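Local coordinates for protein putative O-acetylhomoserine (Thiol)-lyase (PDB 4OC9) that probably makes homocysteine from O-acetylhomoserine and sulfide as a pyridoxal phosphate-dependent enzyme of the trans-sulfuration family, at residues V197-H202 and K223-L228; G75-P80 and D254-S259. All blocks are in the same frame, centred on the assembly; numbering follows the deposited sequence.

Contact 1. Residues V197-H202 and K223-L228; sequences VDVIVH and KDLNDL
OD1 of D198, whose side chain meets L225 and L228 across this contact, forms a salt bridge with NE of R222. The ammonium of K172 adds a long, weak ion pair to the same oxygen. OD2 of D198 accepts a hydrogen bond from the backbone N of S178. The contact lies in the mixed seven-stranded sheet of the fold-type I PLP-dependent enzymes. Segment 197-202 leads into strand 199-203, which runs toward K206, the predicted cofactor lysine. Segment 223-228 leaves the antiparallel strand 217-221 and enters the short helix 225-229.

No hydrogen bond joins the two segments. Leucine methyls pack on the buried acid instead. CD2 of L228 stands above the carboxylate plane, shifted toward the oxygens, 3.3 Å from D198 OD2 and 3.5 Å from D198 OD1. CD1 of L225 comes to the same face but nearer the root of the side chain, 3.8 Å from D198 CB. Both leucines cross the aspartate at about a right angle. D198 holds its CG anti to the carbonyl carbon (chi1 -63°). This turns the carboxylate toward L228 while CB stays with L225. The bonds from R222 and S178 probably hold its rotation and offset the cost of burying a charge beneath methyl groups. The nearby arginine and lysine would favour the ionised form.

F258 of helix 257-270 touches both V199 and L225 and so borders the apolar half of the contact. The two branches of L225 divide the work. Its CG, anti to the backbone N (chi1 -180°), is carried toward the strand, and chi2 of 56° sends the two methyls apart. CD1 goes to the acid, while L225 CD2 lies 4.0 Å from V199 CG2.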
ATOM      1  N   VAL D 197      35.771   3.546  -6.038  1.00 21.71           N
ATOM      2  CA  VAL D 197      34.913   4.218  -5.062  1.00 20.50           C
ATOM      3  C   VAL D 197      34.662   3.264  -3.886  1.00 19.27           C
ATOM      4  O   VAL D 197      34.553   2.063  -4.064  1.00 18.13           O
ATOM      5  CB  VAL D 197      33.603   4.728  -5.685  1.00 19.89           C
ATOM      6  CG1 VAL D 197      32.589   5.135  -4.626  1.00 20.22           C
ATOM      7  CG2 VAL D 197      33.895   5.874  -6.632  1.00 19.50           C
ATOM      8  N   ASP D 198      34.613   3.839  -2.695  1.00 18.70           N
ATOM      9  CA  ASP D 198      34.386   3.102  -1.474  1.00 19.92           C
ATOM     10  C   ASP D 198      32.918   2.959  -1.123  1.00 19.72           C
ATOM     11  O   ASP D 198      32.437   1.859  -0.794  1.00 24.92           O
ATOM     12  CB  ASP D 198      35.112   3.849  -0.338  1.00 22.44           C
ATOM     13  CG  ASP D 198      36.639   3.908  -0.549  1.00 22.51           C
ATOM     14  OD1 ASP D 198      37.249   2.839  -0.834  1.00 20.73           O
ATOM     15  OD2 ASP D 198      37.237   5.002  -0.341  1.00 24.46           O
ATOM     16  N   VAL D 199      32.211   4.079  -1.177  1.00 18.29           N
ATOM     17  CA  VAL D 199      30.804   4.137  -0.853  1.00 18.38           C
ATOM     18  C   VAL D 199      29.974   4.853  -1.908  1.00 18.13           C
ATOM     19  O   VAL D 199      30.312   5.917  -2.363  1.00 16.83           O
ATOM     20  CB  VAL D 199      30.578   4.871   0.495  1.00 19.99           C
ATOM     21  CG1 VAL D 199      29.095   5.053   0.805  1.00 21.63           C
ATOM     22  CG2 VAL D 199      31.247   4.109   1.620  1.00 20.08           C
ATOM     23  N   ILE D 200      28.866   4.229  -2.282  1.00 17.01           N
ATOM     24  CA  ILE D 200      27.941   4.792  -3.257  1.00 14.38           C
ATOM     25  C   ILE D 200      26.604   5.152  -2.617  1.00 13.59           C
ATOM     26  O   ILE D 200      26.055   4.370  -1.825  1.00 14.85           O
ATOM     27  CB  ILE D 200      27.644   3.809  -4.390  1.00 12.73           C
ATOM     28  CG1 ILE D 200      28.839   3.708  -5.325  1.00 12.60           C
ATOM     29  CG2 ILE D 200      26.460   4.294  -5.200  1.00 13.04           C
ATOM     30  CD1 ILE D 200      28.683   2.671  -6.404  1.00 11.63           C
ATOM     31  N   VAL D 201      26.122   6.356  -2.892  1.00 12.76           N
ATOM     32  CA  VAL D 201      24.810   6.755  -2.382  1.00 14.74           C
ATOM     33  C   VAL D 201      23.875   6.964  -3.565  1.00 13.66           C
ATOM     34  O   VAL D 201      24.302   7.326  -4.669  1.00 15.61           O
ATOM     35  CB  VAL D 201      24.784   7.988  -1.486  1.00 15.74           C
ATOM     36  CG1 VAL D 201      25.431   7.687  -0.163  1.00 15.80           C
ATOM     37  CG2 VAL D 201      25.413   9.192  -2.181  1.00 16.79           C
ATOM     38  N   HIS D 202      22.612   6.654  -3.353  1.00 11.67           N
ATOM     39  CA  HIS D 202      21.605   6.825  -4.388  1.00 10.42           C
ATOM     40  C   HIS D 202      20.336   7.393  -3.853  1.00 10.05           C
ATOM     41  O   HIS D 202      19.932   7.114  -2.716  1.00  8.79           O
ATOM     42  CB  HIS D 202      21.108   5.507  -4.977  1.00 10.36           C
ATOM     43  CG  HIS D 202      22.043   4.839  -5.931  1.00 10.64           C
ATOM     44  ND1 HIS D 202      22.098   5.187  -7.263  1.00  9.77           N
ATOM     45  CD2 HIS D 202      22.842   3.755  -5.789  1.00 10.93           C
ATOM     46  CE1 HIS D 202      22.970   4.412  -7.874  1.00 10.86           C
ATOM     47  NE2 HIS D 202      23.446   3.541  -7.000  1.00 11.44           N
ATOM     48  N   LYS D 223      33.177  -4.014  -1.791  1.00 20.58           N
ATOM     49  CA  LYS D 223      33.738  -5.200  -1.179  1.00 24.44           C
ATOM     50  C   LYS D 223      35.066  -4.819  -0.557  1.00 22.92           C
ATOM     51  O   LYS D 223      35.777  -3.993  -1.096  1.00 23.02           O
ATOM     52  CB  LYS D 223      33.982  -6.269  -2.239  1.00 26.90           C
ATOM     53  CG  LYS D 223      32.696  -6.768  -2.856  1.00 26.89           C
ATOM     54  CD  LYS D 223      32.922  -7.790  -3.933  1.00 28.05           C
ATOM     55  CE  LYS D 223      31.578  -8.260  -4.423  1.00 31.47           C
ATOM     56  NZ  LYS D 223      31.694  -9.339  -5.430  1.00 40.50           N
ATOM     57  N   ASP D 224      35.367  -5.405   0.591  1.00 22.87           N
ATOM     58  CA  ASP D 224      36.617  -5.177   1.306  1.00 21.36           C
ATOM     59  C   ASP D 224      36.816  -3.784   1.859  1.00 21.41           C
ATOM     60  O   ASP D 224      37.942  -3.407   2.183  1.00 21.46           O
ATOM     61  CB  ASP D 224      37.793  -5.580   0.422  1.00 25.57           C
ATOM     62  CG  ASP D 224      37.726  -7.061  -0.004  1.00 30.04           C
ATOM     63  OD1 ASP D 224      37.397  -7.923   0.843  1.00 27.30           O
ATOM     64  OD2 ASP D 224      38.065  -7.364  -1.172  1.00 32.12           O
ATOM     65  N   LEU D 225      35.740  -3.026   2.052  1.00 19.95           N
ATOM     66  CA  LEU D 225      35.885  -1.686   2.628  1.00 20.67           C
ATOM     67  C   LEU D 225      36.524  -1.720   4.058  1.00 23.23           C
ATOM     68  O   LEU D 225      37.094  -0.711   4.523  1.00 25.39           O
ATOM     69  CB  LEU D 225      34.542  -0.973   2.683  1.00 19.30           C
ATOM     70  CG  LEU D 225      34.537   0.452   3.258  1.00 17.49           C
ATOM     71  CD1 LEU D 225      35.500   1.338   2.496  1.00 18.97           C
ATOM     72  CD2 LEU D 225      33.138   1.022   3.201  1.00 17.83           C
ATOM     73  N   ASN D 226      36.367  -2.839   4.782  1.00 23.45           N
ATOM     74  CA  ASN D 226      36.954  -2.984   6.126  1.00 22.03           C
ATOM     75  C   ASN D 226      38.451  -2.715   6.074  1.00 23.82           C
ATOM     76  O   ASN D 226      39.009  -2.066   6.987  1.00 23.65           O
ATOM     77  CB  ASN D 226      36.716  -4.383   6.693  1.00 23.41           C
ATOM     78  CG  ASN D 226      35.274  -4.632   7.095  1.00 22.46           C
ATOM     79  OD1 ASN D 226      34.487  -3.702   7.280  1.00 25.09           O
ATOM     80  ND2 ASN D 226      34.961  -5.877   7.340  1.00 20.31           N
ATOM     81  N   ASP D 227      39.099  -3.196   5.006  1.00 22.77           N
ATOM     82  CA  ASP D 227      40.555  -2.988   4.807  1.00 23.66           C
ATOM     83  C   ASP D 227      40.929  -1.522   5.003  1.00 21.78           C
ATOM     84  O   ASP D 227      41.947  -1.202   5.589  1.00 27.23           O
ATOM     85  CB  ASP D 227      40.988  -3.436   3.401  1.00 23.88           C
ATOM     86  CG  ASP D 227      40.756  -4.910   3.149  1.00 25.31           C
ATOM     87  OD1 ASP D 227      40.340  -5.620   4.081  1.00 30.87           O
ATOM     88  OD2 ASP D 227      40.975  -5.382   2.013  1.00 30.07           O
ATOM     89  N   LEU D 228      40.097  -0.622   4.501  1.00 22.94           N
ATOM     90  CA  LEU D 228      40.339   0.828   4.613  1.00 23.78           C
ATOM     91  C   LEU D 228      39.935   1.448   5.947  1.00 24.81           C
ATOM     92  O   LEU D 228      40.512   2.454   6.373  1.00 30.26           O
ATOM     93  CB  LEU D 228      39.581   1.552   3.486  1.00 24.24           C
ATOM     94  CG  LEU D 228      39.652   3.084   3.411  1.00 24.90           C
ATOM     95  CD1 LEU D 228      41.094   3.581   3.299  1.00 26.64           C
ATOM     96  CD2 LEU D 228      38.848   3.596   2.230  1.00 25.60           C
TER

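Contact 2. Residues G75-P80 and D254-S259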
ATOM      1  N   GLY D  75      28.854  -4.215  -5.463  1.00 21.67           N
ATOM      2  CA  GLY D  75      29.318  -3.927  -4.109  1.00 20.05           C
ATOM      3  C   GLY D  75      29.037  -5.088  -3.174  1.00 18.43           C
ATOM      4  O   GLY D  75      28.611  -6.134  -3.607  1.00 19.77           O
ATOM      5  N   ALA D  76      29.250  -4.881  -1.883  1.00 17.58           N
ATOM      6  CA  ALA D  76      29.038  -5.944  -0.878  1.00 15.75           C
ATOM      7  C   ALA D  76      27.735  -5.927  -0.105  1.00 13.71           C
ATOM      8  O   ALA D  76      27.099  -6.975   0.067  1.00 14.92           O
ATOM      9  CB  ALA D  76      30.184  -5.913   0.147  1.00 14.66           C
ATOM     10  N   PHE D  77      27.354  -4.763   0.379  1.00 12.35           N
ATOM     11  CA  PHE D  77      26.143  -4.663   1.176  1.00 14.24           C
ATOM     12  C   PHE D  77      25.477  -3.283   0.955  1.00 14.31           C
ATOM     13  O   PHE D  77      26.141  -2.272   0.714  1.00 12.82           O
ATOM     14  CB  PHE D  77      26.517  -4.891   2.657  1.00 14.60           C
ATOM     15  CG  PHE D  77      25.348  -5.245   3.543  1.00 15.02           C
ATOM     16  CD1 PHE D  77      24.975  -6.553   3.702  1.00 15.24           C
ATOM     17  CD2 PHE D  77      24.633  -4.265   4.228  1.00 16.09           C
ATOM     18  CE1 PHE D  77      23.870  -6.907   4.480  1.00 15.50           C
ATOM     19  CE2 PHE D  77      23.540  -4.602   4.994  1.00 16.34           C
ATOM     20  CZ  PHE D  77      23.162  -5.930   5.138  1.00 15.72           C
ATOM     21  N   GLY D  78      24.150  -3.266   1.011  1.00 14.31           N
ATOM     22  CA  GLY D  78      23.416  -2.035   0.803  1.00 14.23           C
ATOM     23  C   GLY D  78      22.358  -1.842   1.842  1.00 14.03           C
ATOM     24  O   GLY D  78      21.764  -2.792   2.328  1.00 14.15           O
ATOM     25  N   ILE D  79      22.138  -0.588   2.185  1.00 15.72           N
ATOM     26  CA  ILE D  79      21.167  -0.204   3.201  1.00 16.95           C
ATOM     27  C   ILE D  79      20.223   0.892   2.780  1.00 15.35           C
ATOM     28  O   ILE D  79      20.637   2.024   2.582  1.00 14.97           O
ATOM     29  CB  ILE D  79      21.884   0.289   4.476  1.00 19.66           C
ATOM     30  CG1 ILE D  79      22.543  -0.909   5.161  1.00 20.21           C
ATOM     31  CG2 ILE D  79      20.882   0.883   5.464  1.00 19.57           C
ATOM     32  CD1 ILE D  79      23.374  -0.559   6.352  1.00 20.98           C
ATOM     33  N   PRO D  80      18.948   0.543   2.640  1.00 15.16           N
ATOM     34  CA  PRO D  80      17.968   1.534   2.260  1.00 13.55           C
ATOM     35  C   PRO D  80      17.541   2.358   3.442  1.00 11.60           C
ATOM     36  O   PRO D  80      17.407   1.846   4.545  1.00 10.88           O
ATOM     37  CB  PRO D  80      16.799   0.688   1.737  1.00 13.31           C
ATOM     38  CG  PRO D  80      17.415  -0.616   1.380  1.00 13.65           C
ATOM     39  CD  PRO D  80      18.400  -0.820   2.490  1.00 14.72           C
ATOM     40  N   ASP D 254      33.806  -9.508  11.689  1.00 31.13           N
ATOM     41  CA  ASP D 254      34.001 -10.024  10.366  1.00 38.28           C
ATOM     42  C   ASP D 254      32.656  -9.775   9.625  1.00 40.96           C
ATOM     43  O   ASP D 254      31.912 -10.697   9.276  1.00 38.84           O
ATOM     44  CB  ASP D 254      34.383 -11.485  10.432  1.00 41.40           C
ATOM     45  CG  ASP D 254      34.741 -12.061   9.068  1.00 46.00           C
ATOM     46  OD1 ASP D 254      34.914 -11.294   8.093  1.00 53.06           O
ATOM     47  OD2 ASP D 254      34.873 -13.292   8.977  1.00 49.60           O
ATOM     48  N   LEU D 255      32.358  -8.490   9.420  1.00 41.61           N
ATOM     49  CA  LEU D 255      31.135  -8.020   8.764  1.00 35.97           C
ATOM     50  C   LEU D 255      31.394  -6.663   8.164  1.00 28.39           C
ATOM     51  O   LEU D 255      32.320  -5.995   8.574  1.00 28.17           O
ATOM     52  CB  LEU D 255      30.030  -7.812   9.805  1.00 31.49           C
ATOM     53  CG  LEU D 255      29.490  -8.973  10.614  1.00 33.41           C
ATOM     54  CD1 LEU D 255      28.525  -8.439  11.658  1.00 34.37           C
ATOM     55  CD2 LEU D 255      28.820  -9.996   9.708  1.00 34.26           C
ATOM     56  N   PRO D 256      30.567  -6.242   7.205  1.00 25.55           N
ATOM     57  CA  PRO D 256      30.785  -4.916   6.623  1.00 25.09           C
ATOM     58  C   PRO D 256      30.496  -3.926   7.736  1.00 24.05           C
ATOM     59  O   PRO D 256      29.341  -3.561   7.968  1.00 24.13           O
ATOM     60  CB  PRO D 256      29.751  -4.847   5.492  1.00 25.63           C
ATOM     61  CG  PRO D 256      28.714  -5.853   5.858  1.00 25.43           C
ATOM     62  CD  PRO D 256      29.438  -6.948   6.581  1.00 24.79           C
ATOM     63  N   ILE D 257      31.548  -3.478   8.405  1.00 21.92           N
ATOM     64  CA  ILE D 257      31.391  -2.567   9.542  1.00 23.07           C
ATOM     65  C   ILE D 257      30.801  -1.197   9.240  1.00 19.97           C
ATOM     66  O   ILE D 257      30.184  -0.594  10.103  1.00 15.33           O
ATOM     67  CB  ILE D 257      32.690  -2.444  10.372  1.00 26.97           C
ATOM     68  CG1 ILE D 257      33.774  -1.674   9.629  1.00 28.80           C
ATOM     69  CG2 ILE D 257      33.167  -3.835  10.787  1.00 27.87           C
ATOM     70  CD1 ILE D 257      35.037  -1.500  10.452  1.00 31.14           C
ATOM     71  N   PHE D 258      30.979  -0.714   8.010  1.00 19.60           N
ATOM     72  CA  PHE D 258      30.427   0.596   7.637  1.00 17.41           C
ATOM     73  C   PHE D 258      28.895   0.487   7.695  1.00 15.79           C
ATOM     74  O   PHE D 258      28.222   1.307   8.331  1.00 13.23           O
ATOM     75  CB  PHE D 258      30.889   1.022   6.248  1.00 15.54           C
ATOM     76  CG  PHE D 258      30.283   2.315   5.777  1.00 14.96           C
ATOM     77  CD1 PHE D 258      29.021   2.326   5.140  1.00 14.38           C
ATOM     78  CD2 PHE D 258      30.967   3.501   5.891  1.00 14.00           C
ATOM     79  CE1 PHE D 258      28.471   3.508   4.662  1.00 13.42           C
ATOM     80  CE2 PHE D 258      30.415   4.696   5.422  1.00 13.57           C
ATOM     81  CZ  PHE D 258      29.165   4.694   4.807  1.00 12.95           C
ATOM     82  N   SER D 259      28.370  -0.555   7.054  1.00 15.37           N
ATOM     83  CA  SER D 259      26.927  -0.794   7.021  1.00 16.76           C
ATOM     84  C   SER D 259      26.400  -1.126   8.431  1.00 18.64           C
ATOM     85  O   SER D 259      25.313  -0.684   8.817  1.00 18.06           O
ATOM     86  CB  SER D 259      26.579  -1.901   6.023  1.00 16.65           C
ATOM     87  OG  SER D 259      26.924  -1.504   4.703  1.00 17.69           O
TER
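A classic beta bulge lies at A76 and F77, by strand 77-81, the outermost strand of the seven-stranded sheet within this chain. Both residues face E221 of the antiparallel strand 217-221. The start of helix 257-270 packs over this strand, with P256 at the N-cap position.

F77 and I79 point the same way from the strand, and S259 sits over the place where they come together. S259 CB lies 3.5 Å from F77 CD2 and also 3.5 Å from I79 CD1. F77 has CG anti to its backbone N (chi1 -162°), which swings the ring toward the helix start, where CD2 meets the serine. P256 crosses F77 obliquely, its CG 4.0 Å from F77 CB. The contact is mostly apolar, and no hydrogen bond links the segments. S259 OG is hydrogen-bonded to OE2 of E221, the residue opposite the bulge. S259 OG also lies 3.6 Å from F77 CD2.

The isoleucine carries the contact on along the helix, touching V262, I263 and L267. Thus helix 257-270 covers I79 of this strand, while P256 and F258 extend the cover onto strand 217-221.

Both contacts join the same seven-stranded sheet to a nearby helix, and their centres are about 8 Å apart. Contact 1 is fully buried and works from an inner strand. Contact 2 is partly buried and works from the outermost strand within the chain. The first sets leucine methyls on a charged carboxylate; the second rests a serine on a phenylalanine and an isoleucine. Strand 217-221 runs between their two strands. Its E221 is hydrogen-bonded to S259, and R222 just after it pairs with D198. N226 joins helix 225-229 to the start of helix 257-270: N226 ND2 probably donates to L255 O (2.9 Å), and N226 OD1 probably accepts from I257 N.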